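Local coordinates for esterase (Capnocytophaga ochracea, PDB 4W9R), which is of uncharacterised function but is probably an esterase, with a domain of the alpha/beta-hydrolase class followed by a bundle of C-terminal helices, at residues L310-E324 and T335-I348. Sequence-based numbering, arbitrary orientation.
Sequences LKTAMPNFFLAEYYE and TYQKAYTEPNIDFI
Tyr336 lays its ring over Ala320, whose CB stands 3.4 Å from the ring centroid and only 2° off the normal, a centred CH-pi contact. The side chain is a knob in the hollow formed by Phe317, Ala320, Glu321 and Glu324. At the rim of that hollow Tyr336 OH donates to Glu324 OE1 (2.8 Å), reaching it from above the carboxylate plane; Arg356 of helix 350-362 also bonds the hydroxyl. The ring's edge turns toward the face of Phe317 in an offset edge-to-face pair, the planes at 75°. With a serine in place of Tyr336, the hollow over Ala320 would probably be left partly unfilled and Glu324 would lose its hydroxyl donor.

A second knob, Thr335, enters among Asn316, Leu319, Ala320 and Tyr323. Its CG2, anti to the backbone N, drops toward the helix backbone, 3.7 Å from Ala320 N, while OG1 bonds Lys331 O and lies near the plane of the Tyr323 ring, at its edge. One turn on, Ala339 CB meets Asn316 CB at 3.6 Å. Ala320 and Ala339 let the axes of segments 314-324 and 335-339 come within 8.1 Å, running antiparallel at 164°.

Beyond the helix, the chain folds back. Ile348 CD1 lies over one face of Phe317, 3.7 Å from the ring centroid, a CH-pi contact, and Ile348 CG2 touches Ala313 CB. Ile345 CG2 rests against both Thr312 CB and Met314 CB, 3.8 Å from each. The backbone bond from Ala313 N to Pro343 O (3.0 Å) fixes this return. The whole is an antiparallel helical hairpin; the small Ala320 and Ala339 at its interface, and Pro343 shortly after the second helix, are consistent with a TPR-like, all-helical C-terminal region.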
loop_
_atom_site.group_PDB
_atom_site.type_symbol
_atom_site.label_atom_id
_atom_site.label_comp_id
_atom_site.label_asym_id
_atom_site.label_seq_id
_atom_site.Cartn_x
_atom_site.Cartn_y
_atom_site.Cartn_z
ATOM N N LEU B 310 -5.588 33.885 -16.306
ATOM C CA LEU B 310 -5.690 35.314 -16.618
ATOM C C LEU B 310 -4.467 35.877 -17.349
ATOM O O LEU B 310 -4.593 36.752 -18.207
ATOM C CB LEU B 310 -5.921 36.112 -15.333
ATOM C CG LEU B 310 -5.990 37.633 -15.479
ATOM C CD1 LEU B 310 -7.129 38.031 -16.407
ATOM C CD2 LEU B 310 -6.135 38.303 -14.123
ATOM N N LYS B 311 -3.292 35.353 -17.022
ATOM C CA LYS B 311 -2.033 35.852 -17.567
ATOM C C LYS B 311 -1.659 35.155 -18.872
ATOM O O LYS B 311 -0.566 35.352 -19.397
ATOM C CB LYS B 311 -0.907 35.700 -16.544
ATOM C CG LYS B 311 -1.069 36.596 -15.327
ATOM C CD LYS B 311 -1.271 38.045 -15.744
ATOM C CE LYS B 311 -1.537 38.941 -14.544
ATOM N NZ LYS B 311 -1.793 40.349 -14.958
ATOM N N THR B 312 -2.562 34.323 -19.377
ATOM C CA THR B 312 -2.329 33.586 -20.614
ATOM C C THR B 312 -3.281 34.051 -21.711
ATOM O O THR B 312 -4.329 34.627 -21.432
ATOM C CB THR B 312 -2.499 32.069 -20.421
ATOM O OG1 THR B 312 -3.881 31.765 -20.192
ATOM C CG2 THR B 312 -1.666 31.583 -19.244
ATOM N N ALA B 313 -2.887 33.831 -22.961
ATOM C CA ALA B 313 -3.689 34.236 -24.112
ATOM C C ALA B 313 -4.982 33.434 -24.266
ATOM O O ALA B 313 -5.840 33.784 -25.075
ATOM C CB ALA B 313 -2.861 34.123 -25.381
HETATM N N MSE B 314 -5.120 32.363 -23.489
HETATM C CA MSE B 314 -6.227 31.424 -23.664
HETATM C C MSE B 314 -7.643 32.006 -23.481
HETATM O O MSE B 314 -8.506 31.754 -24.323
HETATM C CB MSE B 314 -6.050 30.228 -22.724
HETATM C CG MSE B 314 -6.950 29.061 -23.073
HETATM SE SE MSE B 314 -6.527 27.456 -22.064
HETATM C CE MSE B 314 -7.336 27.965 -20.380
ATOM N N PRO B 315 -7.898 32.762 -22.391
ATOM C CA PRO B 315 -9.273 33.249 -22.199
ATOM C C PRO B 315 -9.800 34.096 -23.356
ATOM O O PRO B 315 -10.942 33.910 -23.778
ATOM C CB PRO B 315 -9.167 34.097 -20.928
ATOM C CG PRO B 315 -8.035 33.507 -20.187
ATOM C CD PRO B 315 -7.045 33.109 -21.238
ATOM N N ASN B 316 -8.979 35.007 -23.864
ATOM C CA ASN B 316 -9.404 35.865 -24.962
ATOM C C ASN B 316 -9.388 35.138 -26.301
ATOM O O ASN B 316 -10.084 35.534 -27.234
ATOM C CB ASN B 316 -8.530 37.117 -25.030
ATOM C CG ASN B 316 -8.879 38.125 -23.954
ATOM O OD1 ASN B 316 -10.045 38.279 -23.586
ATOM N ND2 ASN B 316 -7.868 38.816 -23.438
ATOM N N PHE B 317 -8.600 34.073 -26.398
ATOM C CA PHE B 317 -8.608 33.248 -27.599
ATOM C C PHE B 317 -9.931 32.499 -27.709
ATOM O O PHE B 317 -10.524 32.424 -28.783
ATOM C CB PHE B 317 -7.441 32.262 -27.599
ATOM C CG PHE B 317 -7.370 31.408 -28.835
ATOM C CD1 PHE B 317 -6.687 31.843 -29.956
ATOM C CD2 PHE B 317 -7.990 30.167 -28.874
ATOM C CE1 PHE B 317 -6.620 31.058 -31.094
ATOM C CE2 PHE B 317 -7.925 29.378 -30.007
ATOM C CZ PHE B 317 -7.240 29.823 -31.118
ATOM N N PHE B 318 -10.382 31.938 -26.590
ATOM C CA PHE B 318 -11.665 31.246 -26.540
ATOM C C PHE B 318 -12.808 32.207 -26.840
ATOM O O PHE B 318 -13.730 31.878 -27.586
ATOM C CB PHE B 318 -11.882 30.593 -25.170
ATOM C CG PHE B 318 -11.059 29.357 -24.945
ATOM C CD1 PHE B 318 -10.397 28.743 -25.994
ATOM C CD2 PHE B 318 -10.957 28.802 -23.678
ATOM C CE1 PHE B 318 -9.641 27.604 -25.785
ATOM C CE2 PHE B 318 -10.205 27.661 -23.463
ATOM C CZ PHE B 318 -9.547 27.062 -24.518
ATOM N N LEU B 319 -12.734 33.397 -26.256
ATOM C CA LEU B 319 -13.771 34.406 -26.431
ATOM C C LEU B 319 -13.808 34.918 -27.869
ATOM O O LEU B 319 -14.884 35.127 -28.431
ATOM C CB LEU B 319 -13.552 35.567 -25.460
ATOM C CG LEU B 319 -14.656 36.621 -25.379
ATOM C CD1 LEU B 319 -15.970 35.999 -24.926
ATOM C CD2 LEU B 319 -14.243 37.748 -24.448
ATOM N N ALA B 320 -12.633 35.118 -28.459
ATOM C CA ALA B 320 -12.541 35.584 -29.839
ATOM C C ALA B 320 -13.138 34.564 -30.801
ATOM O O ALA B 320 -13.824 34.928 -31.757
ATOM C CB ALA B 320 -11.096 35.877 -30.209
ATOM N N GLU B 321 -12.875 33.285 -30.546
ATOM C CA GLU B 321 -13.447 32.221 -31.360
ATOM C C GLU B 321 -14.964 32.195 -31.219
ATOM O O GLU B 321 -15.679 31.941 -32.186
ATOM C CB GLU B 321 -12.857 30.861 -30.979
ATOM C CG GLU B 321 -11.520 30.556 -31.637
ATOM C CD GLU B 321 -11.080 29.115 -31.433
ATOM O OE1 GLU B 321 -11.612 28.448 -30.520
ATOM O OE2 GLU B 321 -10.205 28.647 -32.193
ATOM N N TYR B 322 -15.448 32.466 -30.011
ATOM C CA TYR B 322 -16.882 32.500 -29.754
ATOM C C TYR B 322 -17.572 33.582 -30.575
ATOM O O TYR B 322 -18.660 33.371 -31.110
ATOM C CB TYR B 322 -17.163 32.725 -28.268
ATOM C CG TYR B 322 -18.598 33.110 -27.984
ATOM C CD1 TYR B 322 -19.605 32.156 -27.994
ATOM C CD2 TYR B 322 -18.947 34.428 -27.714
ATOM C CE1 TYR B 322 -20.919 32.499 -27.738
ATOM C CE2 TYR B 322 -20.260 34.780 -27.458
ATOM C CZ TYR B 322 -21.241 33.811 -27.473
ATOM O OH TYR B 322 -22.550 34.152 -27.218
ATOM N N TYR B 323 -16.936 34.743 -30.664
ATOM C CA TYR B 323 -17.502 35.858 -31.410
ATOM C C TYR B 323 -17.592 35.535 -32.898
ATOM O O TYR B 323 -18.534 35.948 -33.572
ATOM C CB TYR B 323 -16.680 37.125 -31.178
ATOM C CG TYR B 323 -16.954 37.767 -29.837
ATOM C CD1 TYR B 323 -18.241 37.794 -29.312
ATOM C CD2 TYR B 323 -15.929 38.333 -29.089
ATOM C CE1 TYR B 323 -18.503 38.373 -28.086
ATOM C CE2 TYR B 323 -16.181 38.916 -27.858
ATOM C CZ TYR B 323 -17.470 38.933 -27.364
ATOM O OH TYR B 323 -17.730 39.510 -26.142
ATOM N N GLU B 324 -16.619 34.784 -33.404
ATOM C CA GLU B 324 -16.656 34.334 -34.791
ATOM C C GLU B 324 -17.821 33.379 -35.026
ATOM O O GLU B 324 -18.499 33.455 -36.050
ATOM C CB GLU B 324 -15.338 33.658 -35.182
ATOM C CG GLU B 324 -14.182 34.622 -35.399
ATOM C CD GLU B 324 -12.955 33.944 -35.982
ATOM O OE1 GLU B 324 -12.417 33.019 -35.337
ATOM O OE2 GLU B 324 -12.530 34.336 -37.091
ATOM N N THR B 335 -10.802 41.178 -29.886
ATOM C CA THR B 335 -10.479 40.214 -28.842
ATOM C C THR B 335 -9.229 39.402 -29.180
ATOM O O THR B 335 -8.430 39.087 -28.298
ATOM C CB THR B 335 -11.657 39.255 -28.590
ATOM O OG1 THR B 335 -12.871 40.009 -28.491
ATOM C CG2 THR B 335 -11.446 38.473 -27.305
ATOM N N TYR B 336 -9.063 39.062 -30.455
ATOM C CA TYR B 336 -7.854 38.378 -30.902
ATOM C C TYR B 336 -6.622 39.241 -30.650
ATOM O O TYR B 336 -5.593 38.753 -30.183
ATOM C CB TYR B 336 -7.942 38.020 -32.386
ATOM C CG TYR B 336 -8.590 36.684 -32.673
ATOM C CD1 TYR B 336 -8.064 35.509 -32.151
ATOM C CD2 TYR B 336 -9.710 36.594 -33.489
ATOM C CE1 TYR B 336 -8.647 34.285 -32.418
ATOM C CE2 TYR B 336 -10.299 35.374 -33.763
ATOM C CZ TYR B 336 -9.763 34.223 -33.225
ATOM O OH TYR B 336 -10.345 33.006 -33.493
ATOM N N GLN B 337 -6.737 40.529 -30.960
ATOM C CA GLN B 337 -5.647 41.475 -30.749
ATOM C C GLN B 337 -5.326 41.618 -29.266
ATOM O O GLN B 337 -4.196 41.925 -28.888
ATOM C CB GLN B 337 -5.998 42.838 -31.348
ATOM C CG GLN B 337 -6.093 42.845 -32.866
ATOM C CD GLN B 337 -6.704 44.126 -33.407
ATOM O OE1 GLN B 337 -7.272 44.920 -32.658
ATOM N NE2 GLN B 337 -6.590 44.330 -34.714
ATOM N N LYS B 338 -6.331 41.389 -28.428
ATOM C CA LYS B 338 -6.159 41.462 -26.985
ATOM C C LYS B 338 -5.442 40.214 -26.478
ATOM O O LYS B 338 -4.666 40.273 -25.524
ATOM C CB LYS B 338 -7.516 41.620 -26.296
ATOM C CG LYS B 338 -7.481 42.446 -25.022
ATOM C CD LYS B 338 -8.887 42.782 -24.552
ATOM C CE LYS B 338 -8.863 43.744 -23.374
ATOM N NZ LYS B 338 -10.237 44.124 -22.941
ATOM N N ALA B 339 -5.702 39.086 -27.132
ATOM C CA ALA B 339 -5.088 37.818 -26.756
ATOM C C ALA B 339 -3.619 37.779 -27.156
ATOM O O ALA B 339 -2.803 37.132 -26.502
ATOM C CB ALA B 339 -5.837 36.658 -27.388
ATOM N N TYR B 340 -3.291 38.483 -28.234
ATOM C CA TYR B 340 -1.934 38.501 -28.768
ATOM C C TYR B 340 -0.944 39.139 -27.794
ATOM O O TYR B 340 0.258 38.883 -27.860
ATOM C CB TYR B 340 -1.907 39.242 -30.106
ATOM C CG TYR B 340 -0.580 39.175 -30.826
ATOM C CD1 TYR B 340 -0.240 38.066 -31.590
ATOM C CD2 TYR B 340 0.329 40.224 -30.753
ATOM C CE1 TYR B 340 0.971 38.000 -32.254
ATOM C CE2 TYR B 340 1.541 40.167 -31.414
ATOM C CZ TYR B 340 1.858 39.052 -32.163
ATOM O OH TYR B 340 3.063 38.988 -32.824
ATOM N N THR B 341 -1.458 39.955 -26.880
ATOM C CA THR B 341 -0.617 40.667 -25.923
ATOM C C THR B 341 -0.314 39.817 -24.694
ATOM O O THR B 341 0.360 40.265 -23.768
ATOM C CB THR B 341 -1.273 41.985 -25.468
ATOM O OG1 THR B 341 -2.477 41.699 -24.746
ATOM C CG2 THR B 341 -1.598 42.861 -26.670
ATOM N N GLU B 342 -0.815 38.586 -24.692
ATOM C CA GLU B 342 -0.622 37.683 -23.565
ATOM C C GLU B 342 0.225 36.480 -23.986
ATOM O O GLU B 342 0.202 36.081 -25.151
ATOM C CB GLU B 342 -1.979 37.225 -23.018
ATOM C CG GLU B 342 -2.160 37.407 -21.516
ATOM C CD GLU B 342 -2.173 38.865 -21.091
ATOM O OE1 GLU B 342 -2.552 39.726 -21.915
ATOM O OE2 GLU B 342 -1.804 39.149 -19.932
ATOM N N PRO B 343 0.985 35.905 -23.037
ATOM C CA PRO B 343 1.871 34.763 -23.297
ATOM C C PRO B 343 1.174 33.556 -23.919
ATOM O O PRO B 343 -0.021 33.345 -23.716
ATOM C CB PRO B 343 2.394 34.414 -21.902
ATOM C CG PRO B 343 2.412 35.709 -21.193
ATOM C CD PRO B 343 1.217 36.474 -21.698
ATOM N N ASN B 344 1.938 32.775 -24.677
ATOM C CA ASN B 344 1.426 31.570 -25.313
ATOM C C ASN B 344 1.189 30.443 -24.318
ATOM O O ASN B 344 1.938 30.284 -23.354
ATOM C CB ASN B 344 2.390 31.088 -26.399
ATOM C CG ASN B 344 2.631 32.129 -27.470
ATOM O OD1 ASN B 344 1.843 33.059 -27.641
ATOM N ND2 ASN B 344 3.724 31.970 -28.209
ATOM N N ILE B 345 0.143 29.661 -24.557
ATOM C CA ILE B 345 -0.098 28.449 -23.786
ATOM C C ILE B 345 -0.606 27.340 -24.707
ATOM O O ILE B 345 -1.516 27.558 -25.507
ATOM C CB ILE B 345 -1.101 28.695 -22.637
ATOM C CG1 ILE B 345 -1.445 27.379 -21.935
ATOM C CG2 ILE B 345 -2.357 29.389 -23.151
ATOM C CD1 ILE B 345 -2.364 27.541 -20.746
ATOM N N ASP B 346 0.000 26.159 -24.592
ATOM C CA ASP B 346 -0.341 25.008 -25.428
ATOM C C ASP B 346 -0.303 25.378 -26.911
ATOM O O ASP B 346 0.701 25.894 -27.402
ATOM C CB ASP B 346 -1.716 24.452 -25.042
ATOM C CG ASP B 346 -1.913 23.010 -25.487
ATOM O OD1 ASP B 346 -1.473 22.659 -26.602
ATOM O OD2 ASP B 346 -2.507 22.226 -24.716
ATOM N N PHE B 347 -1.404 25.131 -27.617
ATOM C CA PHE B 347 -1.461 25.387 -29.053
ATOM C C PHE B 347 -1.858 26.827 -29.360
ATOM O O PHE B 347 -1.978 27.207 -30.524
ATOM C CB PHE B 347 -2.425 24.415 -29.740
ATOM C CG PHE B 347 -3.878 24.717 -29.498
ATOM C CD1 PHE B 347 -4.618 25.422 -30.435
ATOM C CD2 PHE B 347 -4.508 24.279 -28.345
ATOM C CE1 PHE B 347 -5.957 25.693 -30.221
ATOM C CE2 PHE B 347 -5.847 24.548 -28.126
ATOM C CZ PHE B 347 -6.573 25.254 -29.066
ATOM N N ILE B 348 -2.052 27.631 -28.319
ATOM C CA ILE B 348 -2.384 29.034 -28.524
ATOM C C ILE B 348 -1.090 29.821 -28.608
ATOM O O ILE B 348 -0.350 29.925 -27.630
ATOM C CB ILE B 348 -3.247 29.610 -27.382
ATOM C CG1 ILE B 348 -4.289 28.591 -26.917
ATOM C CG2 ILE B 348 -3.902 30.915 -27.813
ATOM C CD1 ILE B 348 -5.302 28.259 -27.956
#